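Local coordinates for protein copper-containing nitrite reductase (Hyphomicrobium denitrificans 1NES1, PDB 6TFO) that probably reduces nitrite to nitric oxide with electrons from cytochrome c, using bound copper ions, and works as a homotrimer, at residues G41-I46 with A125-V130; Q79-I84 with C117-H122; A145-R150 with N192-G197; V297-I302 with F329-S334. One frame throughout, in Å; residues are numbered along the deposited sequence.

Contact 1: residues G41-I46 with A125-V130; sequences GRMVYI and AGMQGV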
loop_
_atom_site.group_PDB
_atom_site.type_symbol
_atom_site.label_atom_id
_atom_site.label_comp_id
_atom_site.label_asym_id
_atom_site.label_seq_id
_atom_site.Cartn_x
_atom_site.Cartn_y
_atom_site.Cartn_z
ATOM N N GLY C 41 9.042 21.612 1.856
ATOM C CA GLY C 41 10.498 21.461 1.650
ATOM C C GLY C 41 11.311 21.617 2.920
ATOM O O GLY C 41 12.562 21.744 2.807
ATOM N N ARG C 42 10.645 21.567 4.086
ATOM C CA ARG C 42 11.276 21.788 5.417
ATOM C C ARG C 42 10.846 20.698 6.404
ATOM O O ARG C 42 9.809 20.038 6.175
ATOM C CB ARG C 42 10.912 23.189 5.915
ATOM C CG ARG C 42 11.809 24.273 5.353
ATOM C CD ARG C 42 11.116 25.608 5.201
ATOM N NE ARG C 42 10.458 26.068 6.416
ATOM C CZ ARG C 42 9.146 26.297 6.549
ATOM N NH1 ARG C 42 8.306 26.107 5.539
ATOM N NH2 ARG C 42 8.676 26.724 7.707
ATOM N N MET C 43 11.643 20.510 7.452
ATOM C CA MET C 43 11.271 19.700 8.638
ATOM C C MET C 43 10.436 20.587 9.569
ATOM O O MET C 43 10.963 21.630 10.029
ATOM C CB MET C 43 12.522 19.224 9.368
ATOM C CG MET C 43 12.280 18.049 10.260
ATOM S SD MET C 43 13.880 17.582 10.973
ATOM C CE MET C 43 13.857 15.845 10.545
ATOM N N VAL C 44 9.173 20.214 9.801
ATOM C CA VAL C 44 8.159 21.109 10.431
ATOM C C VAL C 44 7.307 20.365 11.468
ATOM O O VAL C 44 7.422 19.127 11.634
ATOM C CB VAL C 44 7.249 21.753 9.370
ATOM C CG1 VAL C 44 8.053 22.628 8.422
ATOM C CG2 VAL C 44 6.431 20.713 8.616
ATOM N N TYR C 45 6.478 21.144 12.151
ATOM C CA TYR C 45 5.312 20.652 12.908
ATOM C C TYR C 45 4.113 20.749 11.966
ATOM O O TYR C 45 4.012 21.740 11.222
ATOM C CB TYR C 45 5.109 21.488 14.170
ATOM C CG TYR C 45 6.231 21.475 15.177
ATOM C CD1 TYR C 45 6.387 20.433 16.072
ATOM C CD2 TYR C 45 7.061 22.569 15.317
ATOM C CE1 TYR C 45 7.374 20.454 17.046
ATOM C CE2 TYR C 45 8.053 22.607 16.279
ATOM C CZ TYR C 45 8.204 21.550 17.150
ATOM O OH TYR C 45 9.195 21.593 18.084
ATOM N N ILE C 46 3.258 19.731 11.980
ATOM C CA ILE C 46 1.971 19.727 11.237
ATOM C C ILE C 46 0.826 19.568 12.242
ATOM O O ILE C 46 0.876 18.635 13.070
ATOM C CB ILE C 46 1.960 18.626 10.166
ATOM C CG1 ILE C 46 3.245 18.639 9.341
ATOM C CG2 ILE C 46 0.724 18.775 9.286
ATOM C CD1 ILE C 46 3.571 17.313 8.696
ATOM N N ALA C 125 16.174 24.061 10.494
ATOM C CA ALA C 125 15.608 23.221 9.409
ATOM C C ALA C 125 14.116 23.507 9.174
ATOM O O ALA C 125 13.584 23.019 8.170
ATOM C CB ALA C 125 15.841 21.773 9.729
ATOM N N GLY C 126 13.451 24.230 10.082
ATOM C CA GLY C 126 12.050 24.694 9.936
ATOM C C GLY C 126 11.139 24.392 11.123
ATOM O O GLY C 126 9.960 24.817 11.061
ATOM N N MET C 127 11.609 23.681 12.158
ATOM C CA MET C 127 10.715 23.250 13.280
ATOM C C MET C 127 10.486 24.428 14.236
ATOM O O MET C 127 11.208 24.551 15.250
ATOM C CB MET C 127 11.289 22.042 14.022
ATOM C CG MET C 127 11.356 20.820 13.144
ATOM S SD MET C 127 11.462 19.299 14.070
ATOM C CE MET C 127 9.748 19.004 14.478
ATOM N N GLN C 128 9.520 25.280 13.911
ATOM C CA GLN C 128 9.228 26.522 14.679
ATOM C C GLN C 128 7.886 27.116 14.239
ATOM O O GLN C 128 7.666 27.235 13.023
ATOM C CB GLN C 128 10.342 27.544 14.520
ATOM C CG GLN C 128 9.909 28.940 14.901
ATOM C CD GLN C 128 11.027 29.944 14.829
ATOM O OE1 GLN C 128 12.124 29.723 15.337
ATOM N NE2 GLN C 128 10.725 31.087 14.235
ATOM N N GLY C 129 7.018 27.427 15.215
ATOM C CA GLY C 129 5.741 28.136 15.014
ATOM C C GLY C 129 5.522 29.139 16.126
ATOM O O GLY C 129 6.392 29.220 17.047
ATOM N N VAL C 130 4.413 29.874 16.077
ATOM C CA VAL C 130 4.110 30.881 17.133
ATOM C C VAL C 130 2.871 30.421 17.915
ATOM O O VAL C 130 1.878 29.916 17.304
ATOM C CB VAL C 130 4.018 32.318 16.578
ATOM C CG1 VAL C 130 4.717 32.454 15.227
ATOM C CG2 VAL C 130 2.597 32.842 16.496
#

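Contact 2: residues Q79-I84 with C117-H122; sequences QHDAVI and CSLPGH. With CU (copper (II) ion), chain L.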
loop_
_atom_site.group_PDB
_atom_site.type_symbol
_atom_site.label_atom_id
_atom_site.label_comp_id
_atom_site.label_asym_id
_atom_site.label_seq_id
_atom_site.Cartn_x
_atom_site.Cartn_y
_atom_site.Cartn_z
ATOM N N GLN C 79 14.627 12.661 16.175
ATOM C CA GLN C 79 14.403 13.096 17.576
ATOM C C GLN C 79 13.813 14.505 17.535
ATOM O O GLN C 79 14.275 15.335 16.719
ATOM C CB GLN C 79 15.675 13.065 18.412
ATOM C CG GLN C 79 16.234 11.664 18.570
ATOM C CD GLN C 79 17.230 11.603 19.698
ATOM O OE1 GLN C 79 17.938 12.554 19.997
ATOM N NE2 GLN C 79 17.247 10.474 20.373
ATOM N N HIS C 80 12.792 14.730 18.362
ATOM C CA HIS C 80 12.024 15.998 18.438
ATOM C C HIS C 80 11.550 16.268 19.874
ATOM O O HIS C 80 11.239 15.313 20.638
ATOM C CB HIS C 80 10.812 15.992 17.486
ATOM C CG HIS C 80 11.141 15.724 16.057
ATOM N ND1 HIS C 80 11.819 16.621 15.285
ATOM C CD2 HIS C 80 10.879 14.657 15.273
ATOM C CE1 HIS C 80 11.974 16.124 14.078
ATOM N NE2 HIS C 80 11.416 14.913 14.050
ATOM N N ASP C 81 11.482 17.550 20.200
ATOM C CA ASP C 81 10.641 18.081 21.287
ATOM C C ASP C 81 9.938 19.339 20.758
ATOM O O ASP C 81 10.088 19.674 19.566
ATOM C CB ASP C 81 11.488 18.303 22.539
ATOM C CG ASP C 81 12.564 19.353 22.370
ATOM O OD1 ASP C 81 12.467 20.119 21.424
ATOM O OD2 ASP C 81 13.480 19.386 23.202
ATOM N N ALA C 82 9.141 19.965 21.613
ATOM C CA ALA C 82 8.600 21.321 21.434
ATOM C C ALA C 82 8.941 22.102 22.699
ATOM O O ALA C 82 8.771 21.533 23.794
ATOM C CB ALA C 82 7.114 21.249 21.174
ATOM N N VAL C 83 9.434 23.321 22.549
ATOM C CA VAL C 83 9.875 24.185 23.670
ATOM C C VAL C 83 9.232 25.558 23.487
ATOM O O VAL C 83 9.168 26.038 22.336
ATOM C CB VAL C 83 11.408 24.278 23.723
ATOM C CG1 VAL C 83 11.879 25.170 24.866
ATOM C CG2 VAL C 83 12.041 22.907 23.817
ATOM N N ILE C 84 8.776 26.155 24.588
ATOM C CA ILE C 84 8.286 27.565 24.666
ATOM C C ILE C 84 9.047 28.229 25.815
ATOM O O ILE C 84 8.834 27.816 26.985
ATOM C CB ILE C 84 6.760 27.577 24.865
ATOM C CG1 ILE C 84 6.090 26.494 24.014
ATOM C CG2 ILE C 84 6.194 28.968 24.611
ATOM C CD1 ILE C 84 4.625 26.727 23.745
ATOM N N CYS C 117 11.685 23.130 18.129
ATOM C CA CYS C 117 12.423 21.897 18.473
ATOM C C CYS C 117 13.846 22.299 18.853
ATOM O O CYS C 117 14.449 23.089 18.133
ATOM C CB CYS C 117 12.423 20.912 17.311
ATOM S SG CYS C 117 13.354 19.407 17.683
ATOM N N SER C 118 14.360 21.791 19.962
ATOM C CA SER C 118 15.698 22.161 20.492
ATOM C C SER C 118 16.756 21.181 19.985
ATOM O O SER C 118 17.916 21.416 20.293
ATOM C CB SER C 118 15.697 22.186 21.997
ATOM O OG SER C 118 15.545 20.873 22.512
ATOM N N LEU C 119 16.382 20.105 19.290
ATOM C CA LEU C 119 17.381 19.126 18.768
ATOM C C LEU C 119 18.334 19.821 17.776
ATOM O O LEU C 119 17.969 20.758 17.073
ATOM C CB LEU C 119 16.663 17.926 18.143
ATOM C CG LEU C 119 16.315 16.762 19.086
ATOM C CD1 LEU C 119 17.539 16.235 19.839
ATOM C CD2 LEU C 119 15.228 17.166 20.069
ATOM N N PRO C 120 19.618 19.420 17.715
ATOM C CA PRO C 120 20.606 20.124 16.896
ATOM C C PRO C 120 20.128 20.371 15.462
ATOM O O PRO C 120 19.811 19.421 14.758
ATOM C CB PRO C 120 21.834 19.188 16.915
ATOM C CG PRO C 120 21.697 18.420 18.225
ATOM C CD PRO C 120 20.199 18.257 18.421
ATOM N N GLY C 121 20.031 21.645 15.094
ATOM C CA GLY C 121 19.713 22.069 13.723
ATOM C C GLY C 121 18.226 22.065 13.389
ATOM O O GLY C 121 17.891 22.624 12.337
ATOM N N HIS C 122 17.350 21.457 14.197
ATOM C CA HIS C 122 15.944 21.172 13.793
ATOM C C HIS C 122 15.177 22.487 13.671
ATOM O O HIS C 122 14.287 22.583 12.801
ATOM C CB HIS C 122 15.276 20.176 14.747
ATOM C CG HIS C 122 15.724 18.771 14.517
ATOM N ND1 HIS C 122 14.886 17.695 14.688
ATOM C CD2 HIS C 122 16.909 18.264 14.112
ATOM C CE1 HIS C 122 15.543 16.579 14.410
ATOM N NE2 HIS C 122 16.778 16.907 14.034
HETATM CU CU CU L . 12.945 18.192 15.926
#

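Contact 3: residues A145-R150 with N192-G197; sequences AADITR and NGKVPG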
loop_
_atom_site.group_PDB
_atom_site.type_symbol
_atom_site.label_atom_id
_atom_site.label_comp_id
_atom_site.label_asym_id
_atom_site.label_seq_id
_atom_site.Cartn_x
_atom_site.Cartn_y
_atom_site.Cartn_z
ATOM N N ALA C 145 -26.946 24.070 14.300
ATOM C CA ALA C 145 -28.016 23.066 14.510
ATOM C C ALA C 145 -28.702 23.304 15.858
ATOM O O ALA C 145 -28.169 24.117 16.669
ATOM C CB ALA C 145 -27.423 21.689 14.418
ATOM N N ALA C 146 -29.836 22.629 16.083
ATOM C CA ALA C 146 -30.629 22.682 17.334
ATOM C C ALA C 146 -29.729 22.301 18.512
ATOM O O ALA C 146 -28.857 21.404 18.329
ATOM C CB ALA C 146 -31.819 21.762 17.241
ATOM N N ASP C 147 -29.895 22.978 19.654
ATOM C CA ASP C 147 -29.332 22.538 20.960
ATOM C C ASP C 147 -30.127 21.307 21.404
ATOM O O ASP C 147 -31.318 21.481 21.698
ATOM C CB ASP C 147 -29.373 23.667 21.993
ATOM C CG ASP C 147 -29.198 23.192 23.425
ATOM O OD1 ASP C 147 -28.557 22.150 23.626
ATOM O OD2 ASP C 147 -29.711 23.859 24.322
ATOM N N ILE C 148 -29.501 20.120 21.430
ATOM C CA ILE C 148 -30.162 18.825 21.792
ATOM C C ILE C 148 -29.783 18.395 23.225
ATOM O O ILE C 148 -30.202 17.296 23.666
ATOM C CB ILE C 148 -29.855 17.734 20.741
ATOM C CG1 ILE C 148 -28.364 17.578 20.423
ATOM C CG2 ILE C 148 -30.669 17.993 19.484
ATOM C CD1 ILE C 148 -27.533 16.997 21.533
ATOM N N THR C 149 -29.028 19.218 23.947
ATOM C CA THR C 149 -28.596 18.936 25.335
ATOM C C THR C 149 -29.772 19.168 26.294
ATOM O O THR C 149 -30.267 20.315 26.375
ATOM C CB THR C 149 -27.378 19.786 25.704
ATOM O OG1 THR C 149 -26.297 19.316 24.894
ATOM C CG2 THR C 149 -27.025 19.718 27.175
ATOM N N ARG C 150 -30.187 18.111 26.994
ATOM C CA ARG C 150 -31.070 18.171 28.186
ATOM C C ARG C 150 -30.394 18.960 29.313
ATOM O O ARG C 150 -29.305 18.562 29.762
ATOM C CB ARG C 150 -31.360 16.757 28.677
ATOM C CG ARG C 150 -32.270 16.697 29.900
ATOM C CD ARG C 150 -33.690 17.086 29.575
ATOM N NE ARG C 150 -34.283 16.170 28.614
ATOM C CZ ARG C 150 -35.425 16.388 27.984
ATOM N NH1 ARG C 150 -36.099 17.500 28.208
ATOM N NH2 ARG C 150 -35.883 15.507 27.115
ATOM N N ASN C 192 -38.357 13.674 22.199
ATOM C CA ASN C 192 -38.755 15.081 22.458
ATOM C C ASN C 192 -37.583 16.025 22.187
ATOM O O ASN C 192 -37.501 17.078 22.836
ATOM C CB ASN C 192 -39.348 15.205 23.864
ATOM C CG ASN C 192 -40.694 14.522 23.927
ATOM O OD1 ASN C 192 -40.784 13.299 23.921
ATOM N ND2 ASN C 192 -41.752 15.309 23.861
ATOM N N GLY C 193 -36.744 15.684 21.211
ATOM C CA GLY C 193 -35.755 16.609 20.618
ATOM C C GLY C 193 -34.579 16.908 21.531
ATOM O O GLY C 193 -33.907 17.924 21.264
ATOM N N LYS C 194 -34.323 16.079 22.556
ATOM C CA LYS C 194 -33.207 16.299 23.517
ATOM C C LYS C 194 -32.614 14.965 23.992
ATOM O O LYS C 194 -33.264 13.914 23.849
ATOM C CB LYS C 194 -33.698 17.173 24.672
ATOM C CG LYS C 194 -33.380 18.650 24.535
ATOM C CD LYS C 194 -34.525 19.563 24.915
ATOM C CE LYS C 194 -34.068 20.933 25.392
ATOM N NZ LYS C 194 -32.824 21.392 24.712
ATOM N N VAL C 195 -31.386 15.022 24.511
ATOM C CA VAL C 195 -30.607 13.829 24.955
ATOM C C VAL C 195 -30.034 14.154 26.325
ATOM O O VAL C 195 -29.293 15.125 26.446
ATOM C CB VAL C 195 -29.480 13.459 23.969
ATOM C CG1 VAL C 195 -28.677 12.252 24.435
ATOM C CG2 VAL C 195 -30.021 13.217 22.580
ATOM N N PRO C 196 -30.383 13.393 27.389
ATOM C CA PRO C 196 -31.360 12.303 27.304
ATOM C C PRO C 196 -32.815 12.770 27.139
ATOM O O PRO C 196 -33.076 13.946 27.240
ATOM C CB PRO C 196 -31.219 11.595 28.660
ATOM C CG PRO C 196 -30.769 12.707 29.595
ATOM C CD PRO C 196 -29.827 13.533 28.740
ATOM N N GLY C 197 -33.717 11.819 26.895
ATOM C CA GLY C 197 -35.172 12.040 26.800
ATOM C C GLY C 197 -35.751 12.592 28.105
ATOM O O GLY C 197 -35.029 12.792 29.083
#

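Contact 4: residues V297-I302 with F329-S334; sequences VMQGEI and FLFNGS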
loop_
_atom_site.group_PDB
_atom_site.type_symbol
_atom_site.label_atom_id
_atom_site.label_comp_id
_atom_site.label_asym_id
_atom_site.label_seq_id
_atom_site.Cartn_x
_atom_site.Cartn_y
_atom_site.Cartn_z
ATOM N N VAL C 297 -28.506 13.368 34.758
ATOM C CA VAL C 297 -27.288 13.186 33.921
ATOM C C VAL C 297 -27.281 11.768 33.326
ATOM O O VAL C 297 -27.487 10.791 34.074
ATOM C CB VAL C 297 -26.005 13.489 34.712
ATOM C CG1 VAL C 297 -24.768 13.212 33.873
ATOM C CG2 VAL C 297 -25.990 14.921 35.231
ATOM N N MET C 298 -27.041 11.668 32.012
ATOM C CA MET C 298 -26.882 10.378 31.307
ATOM C C MET C 298 -25.645 10.428 30.401
ATOM O O MET C 298 -25.385 11.479 29.778
ATOM C CB MET C 298 -28.131 10.027 30.497
ATOM C CG MET C 298 -29.311 9.672 31.366
ATOM S SD MET C 298 -30.563 8.675 30.517
ATOM C CE MET C 298 -29.958 7.012 30.799
ATOM N N GLN C 299 -24.881 9.329 30.378
ATOM C CA GLN C 299 -23.630 9.192 29.593
ATOM C C GLN C 299 -23.931 8.305 28.393
ATOM O O GLN C 299 -24.614 7.277 28.547
ATOM C CB GLN C 299 -22.499 8.614 30.450
ATOM C CG GLN C 299 -21.254 8.233 29.679
ATOM C CD GLN C 299 -20.179 7.754 30.613
ATOM O OE1 GLN C 299 -20.016 8.282 31.718
ATOM N NE2 GLN C 299 -19.447 6.740 30.171
ATOM N N GLY C 300 -23.396 8.682 27.240
ATOM C CA GLY C 300 -23.450 7.826 26.046
ATOM C C GLY C 300 -22.286 8.089 25.126
ATOM O O GLY C 300 -21.484 9.020 25.401
ATOM N N GLU C 301 -22.213 7.284 24.071
ATOM C CA GLU C 301 -21.121 7.323 23.072
ATOM C C GLU C 301 -21.708 7.633 21.685
ATOM O O GLU C 301 -22.852 7.247 21.391
ATOM C CB GLU C 301 -20.343 5.997 23.054
ATOM C CG GLU C 301 -20.084 5.352 24.415
ATOM C CD GLU C 301 -20.886 4.098 24.711
ATOM O OE1 GLU C 301 -21.220 3.355 23.752
ATOM O OE2 GLU C 301 -21.154 3.835 25.901
ATOM N N ILE C 302 -20.924 8.301 20.848
ATOM C CA ILE C 302 -21.237 8.531 19.415
ATOM C C ILE C 302 -20.032 8.036 18.599
ATOM O O ILE C 302 -18.873 8.273 19.008
ATOM C CB ILE C 302 -21.638 10.010 19.182
ATOM C CG1 ILE C 302 -23.024 10.290 19.771
ATOM C CG2 ILE C 302 -21.568 10.379 17.708
ATOM C CD1 ILE C 302 -23.486 11.716 19.635
ATOM N N PHE C 329 -17.560 10.530 23.780
ATOM C CA PHE C 329 -18.138 10.145 25.092
ATOM C C PHE C 329 -18.811 11.394 25.667
ATOM O O PHE C 329 -18.068 12.381 25.926
ATOM C CB PHE C 329 -17.034 9.645 26.020
ATOM C CG PHE C 329 -16.623 8.219 25.794
ATOM C CD1 PHE C 329 -17.347 7.180 26.348
ATOM C CD2 PHE C 329 -15.526 7.914 25.012
ATOM C CE1 PHE C 329 -16.963 5.862 26.142
ATOM C CE2 PHE C 329 -15.153 6.596 24.800
ATOM C CZ PHE C 329 -15.869 5.577 25.372
ATOM N N LEU C 330 -20.133 11.372 25.847
ATOM C CA LEU C 330 -20.914 12.603 26.146
ATOM C C LEU C 330 -21.817 12.462 27.382
ATOM O O LEU C 330 -22.473 11.396 27.562
ATOM C CB LEU C 330 -21.761 12.950 24.918
ATOM C CG LEU C 330 -20.997 13.040 23.600
ATOM C CD1 LEU C 330 -21.979 13.050 22.443
ATOM C CD2 LEU C 330 -20.085 14.257 23.578
ATOM N N PHE C 331 -21.885 13.542 28.170
ATOM C CA PHE C 331 -22.978 13.807 29.144
ATOM C C PHE C 331 -24.049 14.639 28.442
ATOM O O PHE C 331 -23.709 15.694 27.917
ATOM C CB PHE C 331 -22.472 14.554 30.380
ATOM C CG PHE C 331 -21.535 13.776 31.269
ATOM C CD1 PHE C 331 -21.801 12.457 31.606
ATOM C CD2 PHE C 331 -20.401 14.372 31.797
ATOM C CE1 PHE C 331 -20.937 11.748 32.426
ATOM C CE2 PHE C 331 -19.543 13.666 32.634
ATOM C CZ PHE C 331 -19.804 12.354 32.933
ATOM N N ASN C 332 -25.289 14.144 28.417
ATOM C CA ASN C 332 -26.492 14.881 27.954
ATOM C C ASN C 332 -26.210 15.418 26.547
ATOM O O ASN C 332 -26.478 16.612 26.289
ATOM C CB ASN C 332 -26.897 15.989 28.937
ATOM C CG ASN C 332 -27.342 15.484 30.298
ATOM O OD1 ASN C 332 -27.032 14.365 30.698
ATOM N ND2 ASN C 332 -28.071 16.303 31.031
ATOM N N GLY C 333 -25.643 14.576 25.687
ATOM C CA GLY C 333 -25.835 14.683 24.227
ATOM C C GLY C 333 -24.763 15.436 23.455
ATOM O O GLY C 333 -24.728 15.258 22.236
ATOM N N SER C 334 -23.934 16.264 24.085
ATOM C CA SER C 334 -23.046 17.189 23.341
ATOM C C SER C 334 -21.745 17.439 24.105
ATOM O O SER C 334 -21.714 17.280 25.333
ATOM C CB SER C 334 -23.750 18.492 23.016
ATOM O OG SER C 334 -23.632 19.419 24.088
#

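Contact 1: residues G41-I46 with A125-V130
Met127 lays its methyl over the ring of Tyr45: CE sits 4.0 Å from the ring centroid and 17° off the ring normal, a CH-pi contact displaced toward the rim on the CE1 side. Its sulfur stands farther out above the ring, a Met-aromatic contact at a distance. A bend at the SD-CE end of Met127 lays this methyl on the Tyr45 ring, while Met127 CG packs 3.2 Å from Met43 O. This is the methionine limb of a cupredoxin type 1 copper site: Met127 is a ligand of the copper that His80, Cys117 and His122 complete, and Met43 also packs on both histidines. Met43 CG, anti to its own backbone N (chi1 -160°), lies 4.1 Å from Met127 SD, and the two thioether chains pass at a slant. Its CB also meets Ala125 CB at 4.2 Å. Backbone pairing is slight, since Met43 N donates to Ala125 O over 3.3 Å from above the carbonyl plane, with a bent N-H angle of 138°. At Gly126 a CB would clash with Met43 O and Arg42 CB. The phenol of Tyr45 is anchored elsewhere, its OH bonded to Asp81 O, and Met43 also packs on Ile38 of a neighbouring subunit.

Contact 2: residues Q79-I84 with C117-H122
Cys117 opens the ligand loop of a cupredoxin type 1 copper centre, and its SG binds the copper at 2.2 Å while His80 of the other segment supplies ND1. With SG anti to the backbone N (chi1 179°), the sulfur lies near the plane of the His80 ring, at its edge. The same SG accepts a weak bond from Asp81 N and a second hydrogen bond, within its own segment, from Leu119 N, which would probably temper the charge on the thiolate. Ser118 follows and meets the Asp81 carboxylate with both backbone and side chain: its N reaches OD1 at 2.9 Å, nearly straight at 167°, and its OG gives its proton to the syn lone pair of OD2 at 2.6 Å. Arg90 makes a salt bridge to that OD2. With an alanine in place of Asp81, Ser118 N and OG would probably lose their shared acceptor and Arg90 its counter-charge, setting the start of the ligand loop freer to shift. Leu119 presses CG against Gln79 O at 3.4 Å, its CD2 touches His80 CA, and its CB lies over the centre of one face of the His122 ring. His122 ends the segment; Met127, farther along, is the fourth ligand. The two imidazoles are oblique, planes 56° apart, with His80 ND1 at the edge of the His122 ring and His80 NE2 held by Glu76. His122 ND1 lies 2.4 Å from the copper.

Contact 3: residues A145-R150 with N192-G197
Arg150 turns the edge of its guanidinium to the backbone carbonyl of Pro196 and grips that one oxygen side-on with two nitrogens. NE donates to Pro196 O at 2.9 Å and NH2 at 3.2 Å, the oxygen lying close to the guanidinium plane for both. Bends at chi2 (70°) and chi3 (62°) fold the chain back to make this grip, with Arg150 CB resting 3.6 Å from Pro196 CD. Lys194 crosses the arginine at about a right angle and sets its CB 3.7 Å above one guanidinium face, toward the rim. Its chain continues alongside the 147-149 backbone, and its NZ donates to Thr149 O at 3.2 Å and, weakly, to Asp147 O. The Asp147 carboxylate is only a long salt-bridge partner of that ammonium; its OD1 accepts from Thr149 N, an Asx turn, and its OD2 binds His342. The backbones themselves form a single bridge, Thr149 with Val195: Val195 N donates to Ile148 O at 2.7 Å and Arg150 N to Val195 O. The bridge thus ties the loop between strands 128-134 and 166-181 to the loop after strand 184-191, just before the cis peptide bond of Pro196. A leucine in place of Arg150 has neither donor, so Pro196 O would probably be left without its two-nitrogen grip and Asp154 without its cationic partner. Both cationic side chains thus spend donors on backbone carbonyls, while Arg150 NH1 pairs with the Asp154 carboxylate.

Contact 4: residues V297-I302 with F329-S334
Ile302 and Leu330 meet most tightly, their CD1 methyls 3.5 Å apart, closer than usual van der Waals contact, on the side of the pair where Leu180 also packs. Beside them Gly300 and Leu330 form an antiparallel hydrogen-bonded pair, with Leu330 N to Gly300 O at 2.7 Å and Gly300 N to Leu330 O at 2.9 Å. Strand 328-331 is thereby joined at the border of its sheet to strand 293-302, in the third cupredoxin-like beta-sandwich of the chain. On the Phe329 and Phe331 side contacts are at ordinary van der Waals range and oblique to the rings, yet no part faces solvent. There Glu301 CG lies 3.6 Å from Phe329 CE1 and Val297 CG1 3.8 Å from Phe331 CD1, while Gln299 OE1 nears Phe331 CE1 with amide and ring planes 62° apart. The polar ends look elsewhere: Gln299 to Ser365 and Asp418, Glu301 to Tyr303. A type I' turn from Phe331 to Ser334 ends the strand, and Asn332 continues the pairing. Its N donates to Met298 O, and with CG anti to the carbonyl carbon (chi1 -65°), its OD1 accepts from Met298 N at 3.0 Å and 169°. Its ND2 binds Arg150 O and Tyr296 O, so the buried side-chain amide is bonded at both ends.

In the fold
The four contacts form two groups, with centres about 38 to 46 Å apart. Contacts 1 and 2 belong to the N-terminal cupredoxin domain and share one copper site, contact 1 giving Met127 and contact 2 the other three ligands; they reach the same sheet, Met127 SD lies 3.0 Å from His80 ND1, and both touch the second subunit. Contacts 3 and 4 lie nearer the centre of the chain, touch no other chain, and join through Thr149 with Ser334. All four are largely buried, although contact 3 has an exposed residue, Asp147. Metal ligation and sulfur packing dominate the first pair; charged side chains on carbonyls mark contact 3, and regular strand pairing marks contact 4.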